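Local coordinates for macrophage migration inhibitory factor (Plasmodium berghei, PDB 2WKB), which belongs to the macrophage migration inhibitory factor family, small alpha/beta proteins that assemble as trimers, and is a parasite relative of that cytokine, at residues E55-V60 with R94-F99; S21-A26 with K82-H87; L62-G67 with R100-Q105. All blocks are in the same frame, centred on the assembly; numbering follows the deposited sequence.

Interaction 1 (E55-V60 with R94-F99); sequences EGYCFV and RVYIEF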
loop_
_atom_site.group_PDB
_atom_site.type_symbol
_atom_site.label_atom_id
_atom_site.label_comp_id
_atom_site.label_asym_id
_atom_site.label_seq_id
_atom_site.Cartn_x
_atom_site.Cartn_y
_atom_site.Cartn_z
ATOM N N GLU E 55 -9.110 17.235 -5.469
ATOM C CA GLU E 55 -8.250 18.391 -5.166
ATOM C C GLU E 55 -6.996 17.934 -4.333
ATOM O O GLU E 55 -7.051 16.881 -3.672
ATOM C CB GLU E 55 -9.055 19.404 -4.299
ATOM C CG GLU E 55 -8.343 20.676 -3.888
ATOM C CD GLU E 55 -9.172 21.595 -2.955
ATOM O OE1 GLU E 55 -8.607 22.590 -2.427
ATOM O OE2 GLU E 55 -10.371 21.311 -2.718
ATOM N N GLY E 56 -5.929 18.739 -4.342
ATOM C CA GLY E 56 -4.675 18.444 -3.610
ATOM C C GLY E 56 -4.962 17.848 -2.216
ATOM O O GLY E 56 -5.730 18.397 -1.434
ATOM N N TYR E 57 -4.411 16.667 -1.965
ATOM C CA TYR E 57 -4.669 15.970 -0.706
ATOM C C TYR E 57 -3.422 15.121 -0.387
ATOM O O TYR E 57 -2.831 14.488 -1.274
ATOM C CB TYR E 57 -5.899 15.074 -0.903
ATOM C CG TYR E 57 -6.157 14.124 0.288
ATOM C CD1 TYR E 57 -6.634 14.594 1.485
ATOM C CD2 TYR E 57 -5.870 12.759 0.154
ATOM C CE1 TYR E 57 -6.864 13.670 2.579
ATOM C CE2 TYR E 57 -6.067 11.854 1.201
ATOM C CZ TYR E 57 -6.588 12.325 2.402
ATOM O OH TYR E 57 -6.814 11.416 3.475
ATOM N N CYS E 58 -3.060 15.077 0.892
ATOM C CA CYS E 58 -1.960 14.237 1.352
ATOM C C CYS E 58 -2.403 13.283 2.467
ATOM O O CYS E 58 -3.019 13.707 3.445
ATOM C CB CYS E 58 -0.792 15.101 1.833
ATOM S SG CYS E 58 -0.196 16.296 0.615
ATOM N N PHE E 59 -2.078 12.000 2.320
ATOM C CA PHE E 59 -2.375 11.014 3.332
ATOM C C PHE E 59 -1.005 10.540 3.751
ATOM O O PHE E 59 -0.254 10.001 2.910
ATOM C CB PHE E 59 -3.149 9.881 2.712
ATOM C CG PHE E 59 -3.337 8.694 3.640
ATOM C CD1 PHE E 59 -3.558 8.872 5.002
ATOM C CD2 PHE E 59 -3.318 7.406 3.148
ATOM C CE1 PHE E 59 -3.770 7.795 5.848
ATOM C CE2 PHE E 59 -3.535 6.309 3.984
ATOM C CZ PHE E 59 -3.743 6.502 5.355
ATOM N N VAL E 60 -0.643 10.711 5.042
ATOM C CA VAL E 60 0.660 10.217 5.497
ATOM C C VAL E 60 0.420 9.020 6.441
ATOM O O VAL E 60 -0.379 9.130 7.372
ATOM C CB VAL E 60 1.458 11.272 6.205
ATOM C CG1 VAL E 60 2.890 10.739 6.635
ATOM C CG2 VAL E 60 1.705 12.537 5.266
ATOM N N ARG E 94 -6.692 19.205 4.191
ATOM C CA ARG E 94 -6.597 18.036 3.260
ATOM C C ARG E 94 -5.223 17.365 3.456
ATOM O O ARG E 94 -4.608 16.831 2.511
ATOM C CB ARG E 94 -6.799 18.516 1.846
ATOM C CG ARG E 94 -8.283 18.881 1.580
ATOM C CD ARG E 94 -8.645 19.207 0.097
ATOM N NE ARG E 94 -8.510 18.095 -0.810
ATOM C CZ ARG E 94 -9.456 17.185 -1.032
ATOM N NH1 ARG E 94 -10.610 17.257 -0.355
ATOM N NH2 ARG E 94 -9.262 16.206 -1.894
ATOM N N VAL E 95 -4.787 17.395 4.716
ATOM C CA VAL E 95 -3.704 16.530 5.242
ATOM C C VAL E 95 -4.325 15.592 6.255
ATOM O O VAL E 95 -5.077 16.024 7.176
ATOM C CB VAL E 95 -2.605 17.319 5.924
ATOM C CG1 VAL E 95 -1.489 16.400 6.518
ATOM C CG2 VAL E 95 -1.983 18.289 4.884
ATOM N N TYR E 96 -4.026 14.303 6.107
ATOM C CA TYR E 96 -4.581 13.331 7.070
ATOM C C TYR E 96 -3.402 12.431 7.421
ATOM O O TYR E 96 -2.713 11.972 6.531
ATOM C CB TYR E 96 -5.717 12.550 6.404
ATOM C CG TYR E 96 -6.357 11.426 7.224
ATOM C CD1 TYR E 96 -7.177 11.699 8.308
ATOM C CD2 TYR E 96 -6.193 10.083 6.836
ATOM C CE1 TYR E 96 -7.803 10.640 9.042
ATOM C CE2 TYR E 96 -6.816 9.033 7.535
ATOM C CZ TYR E 96 -7.590 9.324 8.660
ATOM O OH TYR E 96 -8.173 8.272 9.361
ATOM N N ILE E 97 -3.156 12.230 8.720
ATOM C CA ILE E 97 -1.992 11.505 9.162
ATOM C C ILE E 97 -2.472 10.330 9.993
ATOM O O ILE E 97 -3.255 10.533 10.934
ATOM C CB ILE E 97 -1.117 12.391 9.943
ATOM C CG1 ILE E 97 -0.621 13.510 8.966
ATOM C CG2 ILE E 97 0.147 11.564 10.511
ATOM C CD1 ILE E 97 0.021 14.506 9.698
ATOM N N GLU E 98 -2.029 9.128 9.655
ATOM C CA GLU E 98 -2.415 7.947 10.363
ATOM C C GLU E 98 -1.201 7.188 10.878
ATOM O O GLU E 98 -0.206 7.031 10.148
ATOM C CB GLU E 98 -3.209 7.108 9.397
ATOM C CG GLU E 98 -3.689 5.833 9.922
ATOM C CD GLU E 98 -4.429 5.071 8.823
ATOM O OE1 GLU E 98 -5.562 5.485 8.532
ATOM O OE2 GLU E 98 -3.833 4.140 8.253
ATOM N N PHE E 99 -1.283 6.712 12.141
ATOM C CA PHE E 99 -0.189 5.992 12.811
ATOM C C PHE E 99 -0.707 4.554 13.117
ATOM O O PHE E 99 -1.734 4.369 13.735
ATOM C CB PHE E 99 0.215 6.628 14.157
ATOM C CG PHE E 99 0.751 8.033 14.092
ATOM C CD1 PHE E 99 2.106 8.233 13.989
ATOM C CD2 PHE E 99 -0.093 9.136 14.138
ATOM C CE1 PHE E 99 2.665 9.556 13.946
ATOM C CE2 PHE E 99 0.469 10.461 14.082
ATOM C CZ PHE E 99 1.854 10.634 13.986
#

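Interaction 2 (S21-A26 with K82-H87); sequences SEIEDA and KILSNH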
loop_
_atom_site.group_PDB
_atom_site.type_symbol
_atom_site.label_atom_id
_atom_site.label_comp_id
_atom_site.label_asym_id
_atom_site.label_seq_id
_atom_site.Cartn_x
_atom_site.Cartn_y
_atom_site.Cartn_z
ATOM N N SER E 21 13.230 13.791 3.551
ATOM C CA SER E 21 14.343 13.909 4.494
ATOM C C SER E 21 13.953 14.778 5.682
ATOM O O SER E 21 14.300 14.484 6.827
ATOM C CB SER E 21 15.597 14.489 3.697
ATOM O OG SER E 21 16.550 14.858 4.672
ATOM N N GLU E 22 13.144 15.806 5.439
ATOM C CA GLU E 22 12.673 16.693 6.468
ATOM C C GLU E 22 11.691 15.983 7.419
ATOM O O GLU E 22 11.756 16.175 8.648
ATOM C CB GLU E 22 12.014 17.946 5.875
ATOM C CG GLU E 22 13.073 18.904 5.235
ATOM C CD GLU E 22 12.501 20.302 4.905
ATOM O OE1 GLU E 22 11.485 20.706 5.533
ATOM O OE2 GLU E 22 13.087 20.973 4.003
ATOM N N ILE E 23 10.860 15.111 6.833
ATOM C CA ILE E 23 9.917 14.299 7.630
ATOM C C ILE E 23 10.717 13.319 8.497
ATOM O O ILE E 23 10.417 13.168 9.707
ATOM C CB ILE E 23 8.876 13.564 6.722
ATOM C CG1 ILE E 23 7.922 14.605 6.167
ATOM C CG2 ILE E 23 8.033 12.508 7.612
ATOM C CD1 ILE E 23 6.907 14.076 5.094
ATOM N N GLU E 24 11.710 12.649 7.900
ATOM C CA GLU E 24 12.620 11.796 8.700
ATOM C C GLU E 24 13.271 12.549 9.870
ATOM O O GLU E 24 13.315 12.021 10.983
ATOM C CB GLU E 24 13.668 11.107 7.828
ATOM C CG GLU E 24 13.108 10.177 6.799
ATOM C CD GLU E 24 14.148 9.723 5.743
ATOM O OE1 GLU E 24 15.294 10.213 5.813
ATOM O OE2 GLU E 24 13.772 8.885 4.870
ATOM N N ASP E 25 13.729 13.781 9.627
ATOM C CA ASP E 25 14.368 14.632 10.647
ATOM C C ASP E 25 13.324 14.905 11.760
ATOM O O ASP E 25 13.623 14.824 12.992
ATOM C CB ASP E 25 14.793 16.006 10.086
ATOM C CG ASP E 25 15.998 15.941 9.181
ATOM O OD1 ASP E 25 16.784 14.940 9.301
ATOM O OD2 ASP E 25 16.105 16.907 8.330
ATOM N N ALA E 26 12.109 15.222 11.349
ATOM C CA ALA E 26 11.050 15.480 12.353
ATOM C C ALA E 26 10.771 14.269 13.212
ATOM O O ALA E 26 10.584 14.422 14.418
ATOM C CB ALA E 26 9.698 15.985 11.670
ATOM N N LYS E 82 2.813 20.807 9.008
ATOM C CA LYS E 82 3.574 22.043 8.676
ATOM C C LYS E 82 4.573 21.893 7.544
ATOM O O LYS E 82 4.581 22.709 6.581
ATOM C CB LYS E 82 4.309 22.617 9.892
ATOM C CG LYS E 82 3.441 22.852 11.062
ATOM C CD LYS E 82 2.550 24.047 10.968
ATOM C CE LYS E 82 2.312 24.573 12.414
ATOM N NZ LYS E 82 1.089 23.981 13.102
ATOM N N ILE E 83 5.360 20.819 7.583
ATOM C CA ILE E 83 6.237 20.491 6.481
ATOM C C ILE E 83 5.475 20.334 5.137
ATOM O O ILE E 83 5.887 20.879 4.066
ATOM C CB ILE E 83 7.027 19.185 6.758
ATOM C CG1 ILE E 83 8.034 19.404 7.908
ATOM C CG2 ILE E 83 7.716 18.658 5.455
ATOM C CD1 ILE E 83 8.621 18.056 8.500
ATOM N N LEU E 84 4.373 19.608 5.131
ATOM C CA LEU E 84 3.700 19.432 3.827
ATOM C C LEU E 84 2.981 20.717 3.335
ATOM O O LEU E 84 2.945 20.999 2.119
ATOM C CB LEU E 84 2.642 18.326 3.927
ATOM C CG LEU E 84 3.222 16.982 4.281
ATOM C CD1 LEU E 84 2.036 16.026 4.537
ATOM C CD2 LEU E 84 4.087 16.445 3.143
ATOM N N SER E 85 2.369 21.461 4.243
ATOM C CA SER E 85 1.690 22.650 3.794
ATOM C C SER E 85 2.757 23.664 3.277
ATOM O O SER E 85 2.485 24.403 2.321
ATOM C CB SER E 85 0.789 23.233 4.881
ATOM O OG SER E 85 1.592 23.686 5.921
ATOM N N ASN E 86 3.958 23.652 3.849
ATOM C CA ASN E 86 5.088 24.431 3.331
ATOM C C ASN E 86 5.538 23.948 1.951
ATOM O O ASN E 86 5.442 24.706 0.950
ATOM C CB ASN E 86 6.250 24.521 4.377
ATOM C CG ASN E 86 7.496 25.294 3.842
ATOM O OD1 ASN E 86 7.352 26.258 3.083
ATOM N ND2 ASN E 86 8.711 24.861 4.244
ATOM N N HIS E 87 5.982 22.704 1.840
ATOM C CA HIS E 87 6.564 22.212 0.596
ATOM C C HIS E 87 5.563 21.928 -0.544
ATOM O O HIS E 87 5.899 22.072 -1.739
ATOM C CB HIS E 87 7.417 20.953 0.850
ATOM C CG HIS E 87 8.693 21.228 1.582
ATOM N ND1 HIS E 87 9.760 21.878 0.995
ATOM C CD2 HIS E 87 9.061 20.984 2.866
ATOM C CE1 HIS E 87 10.732 22.017 1.887
ATOM N NE2 HIS E 87 10.334 21.478 3.028
HETATM O O HOH W 1 8.985 23.009 6.346
#

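Interaction 3 (L62-G67 with R100-Q105); sequences LTSIGG and RDCSAQ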
loop_
_atom_site.group_PDB
_atom_site.type_symbol
_atom_site.label_atom_id
_atom_site.label_comp_id
_atom_site.label_asym_id
_atom_site.label_seq_id
_atom_site.Cartn_x
_atom_site.Cartn_y
_atom_site.Cartn_z
ATOM N N LEU E 62 2.192 6.170 8.941
ATOM C CA LEU E 62 3.392 5.808 9.588
ATOM C C LEU E 62 3.095 4.467 10.258
ATOM O O LEU E 62 2.067 4.311 10.993
ATOM C CB LEU E 62 3.788 6.840 10.624
ATOM C CG LEU E 62 4.084 8.197 9.950
ATOM C CD1 LEU E 62 2.828 9.109 10.033
ATOM C CD2 LEU E 62 5.294 8.750 10.757
ATOM N N THR E 63 3.976 3.520 9.952
ATOM C CA THR E 63 3.745 2.115 10.304
ATOM C C THR E 63 4.925 1.604 11.077
ATOM O O THR E 63 6.058 1.712 10.620
ATOM C CB THR E 63 3.487 1.251 9.059
ATOM O OG1 THR E 63 2.288 1.682 8.437
ATOM C CG2 THR E 63 3.238 -0.224 9.490
ATOM N N SER E 64 4.684 1.140 12.314
ATOM C CA SER E 64 5.674 0.324 12.985
ATOM C C SER E 64 6.948 1.101 13.267
ATOM O O SER E 64 8.056 0.584 13.149
ATOM C CB SER E 64 6.005 -0.898 12.139
ATOM O OG SER E 64 4.904 -1.837 12.166
ATOM N N ILE E 65 6.785 2.353 13.593
ATOM C CA ILE E 65 7.917 3.112 13.997
ATOM C C ILE E 65 7.954 3.092 15.533
ATOM O O ILE E 65 7.125 3.697 16.227
ATOM C CB ILE E 65 7.883 4.561 13.443
ATOM C CG1 ILE E 65 8.017 4.533 11.899
ATOM C CG2 ILE E 65 9.004 5.391 14.070
ATOM C CD1 ILE E 65 7.791 5.890 11.247
ATOM N N GLY E 66 8.998 2.455 16.038
ATOM C CA GLY E 66 9.177 2.309 17.512
ATOM C C GLY E 66 9.340 3.641 18.208
ATOM O O GLY E 66 10.068 4.501 17.720
ATOM N N GLY E 67 8.676 3.829 19.346
ATOM C CA GLY E 67 8.876 5.056 20.125
ATOM C C GLY E 67 7.845 6.136 19.827
ATOM O O GLY E 67 7.832 7.153 20.518
ATOM N N ARG E 100 -0.019 3.533 12.649
ATOM C CA ARG E 100 -0.391 2.123 12.956
ATOM C C ARG E 100 0.813 1.467 13.572
ATOM O O ARG E 100 1.905 1.615 13.040
ATOM C CB ARG E 100 -0.706 1.361 11.705
ATOM C CG ARG E 100 -1.377 2.109 10.603
ATOM C CD ARG E 100 -1.612 1.165 9.393
ATOM N NE ARG E 100 -0.415 1.000 8.544
ATOM C CZ ARG E 100 -0.376 0.282 7.417
ATOM N NH1 ARG E 100 -1.473 -0.343 6.979
ATOM N NH2 ARG E 100 0.750 0.201 6.702
ATOM N N ASP E 101 0.662 0.761 14.704
ATOM C CA ASP E 101 1.790 -0.039 15.181
ATOM C C ASP E 101 1.540 -1.553 15.127
ATOM O O ASP E 101 0.661 -2.103 15.816
ATOM C CB ASP E 101 2.381 0.430 16.516
ATOM C CG ASP E 101 3.743 -0.242 16.824
ATOM O OD1 ASP E 101 3.737 -1.465 17.120
ATOM O OD2 ASP E 101 4.814 0.445 16.787
ATOM N N CYS E 102 2.343 -2.189 14.271
ATOM C CA CYS E 102 2.306 -3.625 14.009
ATOM C C CYS E 102 3.628 -4.309 14.416
ATOM O O CYS E 102 3.841 -5.484 14.101
ATOM C CB CYS E 102 2.061 -3.856 12.510
ATOM S SG CYS E 102 0.751 -2.861 11.740
ATOM N N SER E 103 4.480 -3.577 15.149
ATOM C CA SER E 103 5.883 -3.967 15.449
ATOM C C SER E 103 6.125 -5.397 16.014
ATOM O O SER E 103 7.225 -5.945 15.856
ATOM C CB SER E 103 6.549 -2.930 16.372
ATOM O OG SER E 103 6.457 -1.596 15.870
ATOM N N ALA E 104 5.106 -5.981 16.659
ATOM C CA ALA E 104 5.188 -7.341 17.243
ATOM C C ALA E 104 4.405 -8.428 16.466
ATOM O O ALA E 104 4.451 -9.623 16.823
ATOM C CB ALA E 104 4.763 -7.315 18.725
ATOM N N GLN E 105 3.683 -7.990 15.438
ATOM C CA GLN E 105 2.889 -8.862 14.569
ATOM C C GLN E 105 3.601 -9.870 13.643
ATOM O O GLN E 105 3.134 -10.999 13.497
ATOM C CB GLN E 105 1.916 -8.016 13.738
ATOM C CG GLN E 105 0.464 -8.447 13.855
ATOM C CD GLN E 105 -0.232 -8.520 12.510
ATOM O OE1 GLN E 105 -0.299 -9.581 11.888
ATOM N NE2 GLN E 105 -0.757 -7.389 12.052
HETATM O O HOH W 2 5.127 2.701 17.874
#

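Interaction 1 (E55-V60 with R94-F99)
The R94 guanidinium has the CB of E55 over one face and the carbonyl of G56 at its edge, close to its plane. R94 NE donates to G56 O at 2.9 Å and R94 NH2 to E55 O, also at 2.9 Å, so the flat cation holds two successive carbonyls of the chain leading into strand 58-63. Both donors approach from above the carbonyl planes. The carboxylate of E55 lies nearly parallel to the guanidinium, but E55 OE2 stays 4.2 Å from R94 NE and well out of its plane, so any help from it is probably electrostatic only. A bend at chi3 (65°) turns the arginine tip back onto these carbonyls.

The F59 and Y96 rings lie side by side, inclined by 27° and slid so far that they scarcely overlap; F59 CD1 meets Y96 CD2 at 3.4 Å. At the edge of the F59 ring sits the CB of E98, with its carboxylate turned steeply to the ring. Y57 OH comes 3.3 Å from Y96 CB and, though buried, finds no polar partner in the model. M39 of the second subunit packs on Y57 and F59.

Beneath these side chains the strands run parallel: C58 N donates to R94 O, C58 O accepts from Y96 N, and V60 pairs likewise with Y96 and E98. C58, V60, V95 and I97 form the other, apolar face, which suits the cover of helix 73-88. With NH1 on F50 O and NH2 also on S53 O, R94 spends its N-H groups on carbonyls from F50 to G56, which fixes the lead-in to strand 58-63.

Interaction 2 (S21-A26 with K82-H87)
I83 reaches from helix 73-88 straight into the side of helix 13-31. Its CB points at the neighbouring helix, and two arms leave it. I83 CG2 meets I23 CG1 at 4.1 Å. The other arm runs out through CG1 to CD1, extended at chi2 (166°), and I83 CD1 lies against the backbone, 3.7 Å from E22 O and near I23 N, and 3.9 Å from A26 CB. A small residue at A26 lets the isoleucine come this close to the backbone, and a branched one at I83 serves both I23 and A26. Beside it, I23 CD1 touches L84 CD2, the two chains crossing at a slant. L84 also faces the sheet, while C3 lies against I23.

Toward the outer edge, apolar packing gives way to a polar bridge. H87 NE2 donates to E22 OE1 at 2.9 Å. The oxygen sits close to the imidazole plane, yet the donor comes from above the carboxylate, whose plane stands 71° from the ring. E22 OE2 is also only 3.0 Å from H87 NE2. Such a carboxylate would probably favour the protonated imidazole. A water accepts from N86 ND2 at 2.8 Å and makes a weak bond to E22 OE1, so a water-mediated, weak link runs from N86 to E22 beside the direct bond.

Closest approach of the two segment axes is 10.6 Å and they run nearly antiparallel, at 160°. Two antiparallel helices side by side, with their apolar flank against a beta-sheet, are the layered alpha/beta architecture of the MIF subunit.

Interaction 3 (L62-G67 with R100-Q105)
Polar side-chain bonds are gathered on T63 and S64. R100 grips T63 OG1 side-on: NE and NH2 each donate to this one oxygen at 2.8 Å, and it lies within 2° of the guanidinium plane. The arginine chain bends at chi3 (-81°), which brings its tip back over the neighbouring strand. A threonine fits here because its hydroxyl can take both N-H groups while CG2 rests near the sulfur of C102. S64 OG receives a weak bond from C102 N at 3.3 Å. The same OG is hydrogen-bonded to R100 NH1 of the third subunit, so the serine joins its own turn to a neighbouring chain.

Backbone bonds close the end of the parallel pair. R100 N donates to L62 O at 2.8 Å, and S64 N to R100 O at 2.9 Å, which makes T63 and R100 a parallel bridge. This is where the beta-alpha-beta unit of strand 58-63, helix 73-88 and strand 95-100 runs out. S64, in a left-handed conformation (phi 65°), ends the regular strand pairing, and the segments separate only beyond the S64-D101 pair. R100 also pairs antiparallel with a strand of the second subunit, continuing the sheet across the trimer interface.

Within 100-105, D101 forms an Asx turn: OD1 takes the N-H of S103, and D101 OD2 accepts from S103 OG at 2.8 Å. An aspartate can serve both groups at once.

Apolar and van der Waals contacts are few. The CB of S64 sits 3.8 Å from S103 OG, and C102 CB lies 3.5 Å from S64 OG. L62 at the end of strand 58-63 and I65 in the loop after it both pack on I27 of helix 13-31, where their hydrocarbon side chains are buried.

Along the chain the segments come in the order 21-26, 55-60, 62-67, 82-87, 94-99 and 100-105, so all three contacts interleave. Interactions 1 and 3 are successive parts of one strand pairing, 58-63 with 95-100, their centres about 19 Å apart; L62 and E98 join them, probably through a backbone hydrogen bond. Interaction 2 lies in the helical layer, with its centre about 13 Å from that of interaction 1, and L84 CD1 packs on C58, V60 and V95. Interactions 2 and 3 do not touch, their nearest atoms being about 6 Å apart. Helix layer, sheet and subunit boundary are thus connected, interactions 1 and 3 both meeting the second subunit, 2 and 3 the third.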